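Local coordinates for citryl-spermidine/3,4-dihydroxybenzoyl-citryl-spermidine:spermidine ligase (Bacillus anthracis, PDB 3TO3), which catalyses the ATP-dependent condensation of spermidine with citryl-spermidine intermediates on the pathway to the siderophore petrobactin, at residues B[407-421]-B[443-455]. Residues are numbered along the deposited sequence; the frame is centred on the assembly and turned at random.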
loop_
_atom_site.group_PDB
_atom_site.type_symbol
_atom_site.label_atom_id
_atom_site.label_comp_id
_atom_site.label_asym_id
_atom_site.label_seq_id
_atom_site.Cartn_x
_atom_site.Cartn_y
_atom_site.Cartn_z
ATOM N N LYS B 407 4.981 43.305 -22.086
ATOM C CA LYS B 407 4.666 43.580 -23.489
ATOM C C LYS B 407 3.279 44.207 -23.693
ATOM O O LYS B 407 3.151 45.196 -24.412
ATOM C CB LYS B 407 4.828 42.323 -24.357
ATOM C CG LYS B 407 4.864 42.574 -25.867
ATOM C CD LYS B 407 4.504 41.322 -26.692
ATOM C CE LYS B 407 5.382 41.225 -27.937
ATOM N NZ LYS B 407 4.762 40.460 -29.063
ATOM N N TYR B 408 2.234 43.608 -23.131
ATOM C CA TYR B 408 0.893 44.143 -23.357
ATOM C C TYR B 408 0.342 45.085 -22.304
ATOM O O TYR B 408 -0.661 45.774 -22.541
ATOM C CB TYR B 408 -0.098 43.007 -23.580
ATOM C CG TYR B 408 0.333 42.111 -24.684
ATOM C CD1 TYR B 408 0.935 40.892 -24.416
ATOM C CD2 TYR B 408 0.151 42.487 -26.004
ATOM C CE1 TYR B 408 1.342 40.059 -25.450
ATOM C CE2 TYR B 408 0.549 41.675 -27.042
ATOM C CZ TYR B 408 1.153 40.464 -26.770
ATOM O OH TYR B 408 1.559 39.664 -27.818
ATOM N N GLY B 409 1.009 45.155 -21.163
ATOM C CA GLY B 409 0.459 45.894 -20.033
ATOM C C GLY B 409 -0.452 44.967 -19.241
ATOM O O GLY B 409 -1.076 44.076 -19.799
ATOM N N ILE B 410 -0.548 45.194 -17.943
ATOM C CA ILE B 410 -1.233 44.280 -17.066
ATOM C C ILE B 410 -2.730 44.361 -17.226
ATOM O O ILE B 410 -3.400 43.335 -17.406
ATOM C CB ILE B 410 -0.869 44.548 -15.594
ATOM C CG1 ILE B 410 0.588 44.197 -15.337
ATOM C CG2 ILE B 410 -1.757 43.760 -14.659
ATOM C CD1 ILE B 410 0.977 44.292 -13.858
ATOM N N GLU B 411 -3.260 45.571 -17.143
ATOM C CA GLU B 411 -4.693 45.736 -17.253
ATOM C C GLU B 411 -5.169 45.229 -18.614
ATOM O O GLU B 411 -6.157 44.514 -18.684
ATOM C CB GLU B 411 -5.136 47.181 -17.033
ATOM C CG GLU B 411 -6.662 47.336 -17.068
ATOM C CD GLU B 411 -7.151 48.779 -16.943
ATOM O OE1 GLU B 411 -8.306 49.033 -17.337
ATOM O OE2 GLU B 411 -6.404 49.658 -16.452
ATOM N N ASN B 412 -4.467 45.567 -19.691
ATOM C CA ASN B 412 -4.901 45.081 -21.002
ATOM C C ASN B 412 -4.861 43.577 -21.122
ATOM O O ASN B 412 -5.730 42.983 -21.753
ATOM C CB ASN B 412 -4.082 45.673 -22.153
ATOM C CG ASN B 412 -4.204 47.156 -22.228
ATOM O OD1 ASN B 412 -5.190 47.726 -21.753
ATOM N ND2 ASN B 412 -3.190 47.810 -22.804
ATOM N N TRP B 413 -3.829 42.969 -20.550
ATOM C CA TRP B 413 -3.669 41.531 -20.660
ATOM C C TRP B 413 -4.772 40.844 -19.853
ATOM O O TRP B 413 -5.393 39.904 -20.315
ATOM C CB TRP B 413 -2.283 41.098 -20.172
ATOM C CG TRP B 413 -1.975 39.653 -20.437
ATOM C CD1 TRP B 413 -1.421 39.126 -21.573
ATOM C CD2 TRP B 413 -2.223 38.551 -19.565
ATOM N NE1 TRP B 413 -1.297 37.769 -21.458
ATOM C CE2 TRP B 413 -1.778 37.386 -20.232
ATOM C CE3 TRP B 413 -2.765 38.435 -18.273
ATOM C CZ2 TRP B 413 -1.873 36.110 -19.657
ATOM C CZ3 TRP B 413 -2.861 37.194 -17.705
ATOM C CH2 TRP B 413 -2.410 36.038 -18.395
ATOM N N LEU B 414 -5.026 41.339 -18.653
ATOM C CA LEU B 414 -6.047 40.748 -17.789
ATOM C C LEU B 414 -7.455 40.890 -18.394
ATOM O O LEU B 414 -8.245 39.959 -18.353
ATOM C CB LEU B 414 -5.976 41.360 -16.390
ATOM C CG LEU B 414 -6.985 40.910 -15.344
ATOM C CD1 LEU B 414 -6.902 39.394 -15.072
ATOM C CD2 LEU B 414 -6.786 41.717 -14.079
ATOM N N ARG B 415 -7.766 42.038 -18.985
ATOM C CA ARG B 415 -9.040 42.167 -19.678
ATOM C C ARG B 415 -9.186 41.184 -20.847
ATOM O O ARG B 415 -10.204 40.503 -20.959
ATOM C CB ARG B 415 -9.237 43.575 -20.189
ATOM C CG ARG B 415 -9.342 44.581 -19.090
ATOM C CD ARG B 415 -9.771 45.921 -19.664
ATOM N NE ARG B 415 -9.996 46.871 -18.589
ATOM C CZ ARG B 415 -11.149 46.988 -17.940
ATOM N NH1 ARG B 415 -12.174 46.215 -18.273
ATOM N NH2 ARG B 415 -11.281 47.879 -16.969
ATOM N N LEU B 416 -8.185 41.116 -21.725
ATOM C CA LEU B 416 -8.253 40.107 -22.786
ATOM C C LEU B 416 -8.428 38.713 -22.234
ATOM O O LEU B 416 -9.153 37.925 -22.824
ATOM C CB LEU B 416 -7.028 40.126 -23.670
ATOM C CG LEU B 416 -7.083 41.310 -24.606
ATOM C CD1 LEU B 416 -5.659 41.820 -24.922
ATOM C CD2 LEU B 416 -7.892 40.907 -25.845
ATOM N N LEU B 417 -7.758 38.411 -21.121
ATOM C CA LEU B 417 -7.793 37.071 -20.574
ATOM C C LEU B 417 -9.217 36.744 -20.141
ATOM O O LEU B 417 -9.766 35.714 -20.508
ATOM C CB LEU B 417 -6.823 36.907 -19.383
ATOM C CG LEU B 417 -6.883 35.498 -18.776
ATOM C CD1 LEU B 417 -6.267 34.395 -19.705
ATOM C CD2 LEU B 417 -6.243 35.471 -17.384
ATOM N N ILE B 418 -9.800 37.638 -19.357
ATOM C CA ILE B 418 -11.153 37.494 -18.882
ATOM C C ILE B 418 -12.115 37.364 -20.083
ATOM O O ILE B 418 -12.985 36.470 -20.096
ATOM C CB ILE B 418 -11.568 38.711 -18.030
ATOM C CG1 ILE B 418 -10.617 38.907 -16.834
ATOM C CG2 ILE B 418 -12.970 38.579 -17.555
ATOM C CD1 ILE B 418 -10.450 37.704 -16.014
ATOM N N GLN B 419 -11.943 38.232 -21.089
ATOM C CA GLN B 419 -12.863 38.266 -22.238
ATOM C C GLN B 419 -12.837 36.997 -23.065
ATOM O O GLN B 419 -13.869 36.583 -23.564
ATOM C CB GLN B 419 -12.636 39.469 -23.157
ATOM C CG GLN B 419 -12.928 40.801 -22.525
ATOM C CD GLN B 419 -13.000 41.928 -23.541
ATOM O OE1 GLN B 419 -12.603 41.772 -24.699
ATOM N NE2 GLN B 419 -13.532 43.067 -23.117
ATOM N N LYS B 420 -11.654 36.416 -23.236
ATOM C CA LYS B 420 -11.483 35.193 -24.018
ATOM C C LYS B 420 -11.521 33.883 -23.253
ATOM O O LYS B 420 -11.636 32.826 -23.855
ATOM C CB LYS B 420 -10.161 35.271 -24.777
ATOM C CG LYS B 420 -10.242 35.967 -26.121
ATOM C CD LYS B 420 -10.651 37.421 -26.029
ATOM C CE LYS B 420 -11.000 37.977 -27.424
ATOM N NZ LYS B 420 -11.887 39.182 -27.331
ATOM N N ALA B 421 -11.461 33.935 -21.932
ATOM C CA ALA B 421 -11.293 32.721 -21.141
ATOM C C ALA B 421 -12.408 32.532 -20.155
ATOM O O ALA B 421 -12.965 31.444 -20.042
ATOM C CB ALA B 421 -9.960 32.673 -20.431
HETATM N N MSE B 443 -8.363 23.684 -18.249
HETATM C CA MSE B 443 -8.447 24.818 -19.137
HETATM C C MSE B 443 -7.096 25.063 -19.770
HETATM O O MSE B 443 -6.056 24.969 -19.120
HETATM C CB MSE B 443 -8.897 26.061 -18.368
HETATM C CG MSE B 443 -10.329 26.007 -17.873
HETATM SE SE MSE B 443 -10.845 27.531 -16.699
HETATM C CE MSE B 443 -10.747 29.004 -17.964
ATOM N N ILE B 444 -7.128 25.388 -21.046
ATOM C CA ILE B 444 -5.929 25.675 -21.804
ATOM C C ILE B 444 -6.068 27.019 -22.481
ATOM O O ILE B 444 -6.994 27.220 -23.260
ATOM C CB ILE B 444 -5.688 24.573 -22.847
ATOM C CG1 ILE B 444 -5.548 23.233 -22.120
ATOM C CG2 ILE B 444 -4.451 24.897 -23.673
ATOM C CD1 ILE B 444 -5.281 22.065 -23.013
ATOM N N LEU B 445 -5.170 27.959 -22.187
ATOM C CA LEU B 445 -5.212 29.239 -22.907
ATOM C C LEU B 445 -4.513 29.118 -24.236
ATOM O O LEU B 445 -3.364 28.689 -24.291
ATOM C CB LEU B 445 -4.584 30.382 -22.112
ATOM C CG LEU B 445 -4.565 31.741 -22.822
ATOM C CD1 LEU B 445 -5.972 32.321 -22.913
ATOM C CD2 LEU B 445 -3.650 32.706 -22.062
ATOM N N VAL B 446 -5.218 29.458 -25.310
ATOM C CA VAL B 446 -4.583 29.593 -26.609
ATOM C C VAL B 446 -4.216 31.061 -26.817
ATOM O O VAL B 446 -5.028 31.958 -26.578
ATOM C CB VAL B 446 -5.504 29.139 -27.724
ATOM C CG1 VAL B 446 -4.810 29.294 -29.086
ATOM C CG2 VAL B 446 -5.901 27.708 -27.488
ATOM N N HIS B 447 -2.981 31.312 -27.226
ATOM C CA HIS B 447 -2.485 32.680 -27.264
ATOM C C HIS B 447 -1.622 32.899 -28.495
ATOM O O HIS B 447 -1.175 31.942 -29.145
ATOM C CB HIS B 447 -1.672 32.975 -25.999
ATOM C CG HIS B 447 -0.383 32.213 -25.928
ATOM N ND1 HIS B 447 0.754 32.614 -26.600
ATOM C CD2 HIS B 447 -0.053 31.068 -25.281
ATOM C CE1 HIS B 447 1.727 31.747 -26.372
ATOM N NE2 HIS B 447 1.261 30.796 -25.582
ATOM N N LYS B 448 -1.388 34.158 -28.838
ATOM C CA LYS B 448 -0.470 34.450 -29.938
ATOM C C LYS B 448 0.646 35.310 -29.359
ATOM O O LYS B 448 0.447 36.498 -29.034
ATOM C CB LYS B 448 -1.234 35.184 -31.044
ATOM C CG LYS B 448 -0.522 35.291 -32.354
ATOM C CD LYS B 448 -1.511 35.680 -33.442
ATOM C CE LYS B 448 -2.797 34.842 -33.346
ATOM N NZ LYS B 448 -3.244 34.315 -34.686
ATOM N N GLU B 449 1.827 34.716 -29.226
ATOM C CA GLU B 449 2.907 35.419 -28.552
ATOM C C GLU B 449 2.411 36.098 -27.254
ATOM O O GLU B 449 2.735 37.268 -26.993
ATOM C CB GLU B 449 3.567 36.439 -29.489
ATOM C CG GLU B 449 4.281 35.829 -30.692
ATOM C CD GLU B 449 4.978 36.902 -31.542
ATOM O OE1 GLU B 449 4.328 37.920 -31.898
ATOM O OE2 GLU B 449 6.185 36.742 -31.842
ATOM N N GLY B 450 1.618 35.366 -26.465
ATOM C CA GLY B 450 1.164 35.835 -25.168
ATOM C C GLY B 450 -0.098 36.682 -25.153
ATOM O O GLY B 450 -0.619 37.005 -24.091
ATOM N N LEU B 451 -0.575 37.066 -26.332
ATOM C CA LEU B 451 -1.856 37.745 -26.471
ATOM C C LEU B 451 -2.970 36.704 -26.396
ATOM O O LEU B 451 -2.982 35.771 -27.196
ATOM C CB LEU B 451 -1.947 38.422 -27.832
ATOM C CG LEU B 451 -3.255 39.179 -28.042
ATOM C CD1 LEU B 451 -3.207 40.424 -27.179
ATOM C CD2 LEU B 451 -3.511 39.538 -29.515
ATOM N N PRO B 452 -3.892 36.847 -25.428
ATOM C CA PRO B 452 -4.915 35.804 -25.280
ATOM C C PRO B 452 -5.880 35.794 -26.459
ATOM O O PRO B 452 -6.438 36.836 -26.807
ATOM C CB PRO B 452 -5.621 36.187 -23.970
ATOM C CG PRO B 452 -4.559 37.023 -23.201
ATOM C CD PRO B 452 -3.904 37.807 -24.310
ATOM N N VAL B 453 -6.095 34.610 -27.029
ATOM C CA VAL B 453 -6.935 34.421 -28.205
ATOM C C VAL B 453 -8.273 33.750 -27.875
ATOM O O VAL B 453 -9.342 34.284 -28.185
ATOM C CB VAL B 453 -6.189 33.681 -29.341
ATOM C CG1 VAL B 453 -7.100 33.490 -30.548
ATOM C CG2 VAL B 453 -4.948 34.477 -29.750
ATOM N N ARG B 454 -8.199 32.534 -27.330
ATOM C CA ARG B 454 -9.367 31.712 -27.088
ATOM C C ARG B 454 -9.048 30.650 -26.019
ATOM O O ARG B 454 -7.880 30.467 -25.645
ATOM C CB ARG B 454 -9.849 31.086 -28.415
ATOM C CG ARG B 454 -8.847 30.110 -29.030
ATOM C CD ARG B 454 -8.897 30.128 -30.532
ATOM N NE ARG B 454 -9.925 29.247 -31.076
ATOM C CZ ARG B 454 -9.708 28.326 -32.008
ATOM N NH1 ARG B 454 -8.487 28.139 -32.501
ATOM N NH2 ARG B 454 -10.712 27.588 -32.437
ATOM N N ILE B 455 -10.093 30.001 -25.497
ATOM C CA ILE B 455 -9.953 28.978 -24.466
ATOM C C ILE B 455 -10.273 27.545 -24.955
ATOM O O ILE B 455 -11.151 27.332 -25.798
ATOM C CB ILE B 455 -10.829 29.322 -23.247
ATOM C CG1 ILE B 455 -10.252 28.676 -22.000
ATOM C CG2 ILE B 455 -12.273 28.929 -23.469
ATOM C CD1 ILE B 455 -8.802 29.103 -21.763
HETATM O O HOH W 1 -12.485 31.068 -26.215
#
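Trp-413 and Pro-452 form the tight centre of this contact, in which the end of helix 402-408 and the start of helix 410-432 both meet the hairpin of strands 443-448 and 451-455. Segment 410-421 runs nearly parallel (17°) to strand 451-455 of the mixed sheet, and the Met-443 side chain lies about 9 Å from the bound ATP. Pro-452 CG lies 4.1 Å from the centroid of the Trp-413 five-membered ring, which defines a CH-pi contact over the face. Trp-413 CG is anti to its own backbone N (chi1 -172°), directing the indole to the type I' turn 448-451, where Trp-413 NE1 donates to Gly-450 O at 2.8 Å. That oxygen lies near the ring plane, although the N-H...O angle bends to 142°. Deeper in, Leu-417 CD1 meets Leu-445 CD1 at 3.8 Å; helix 502-528 also packs on Leu-417.

Tyr-408 lies against the side of the turn: its OH donates to Glu-449 O over 2.8 Å from above the carbonyl plane, while Leu-451 CD1 sits over one ring face and Lys-407 CG over the other.

The outer side is looser. Lys-407 NZ and Glu-449 OE1, both on exposed residues, form only a long salt bridge of 3.8 Å. At the far end, a water links Lys-420 O to Ile-455 N.

Two aromatic donors thus grip successive turn carbonyls, consistent with their short hydrogen bonds fixing the turn against both helices.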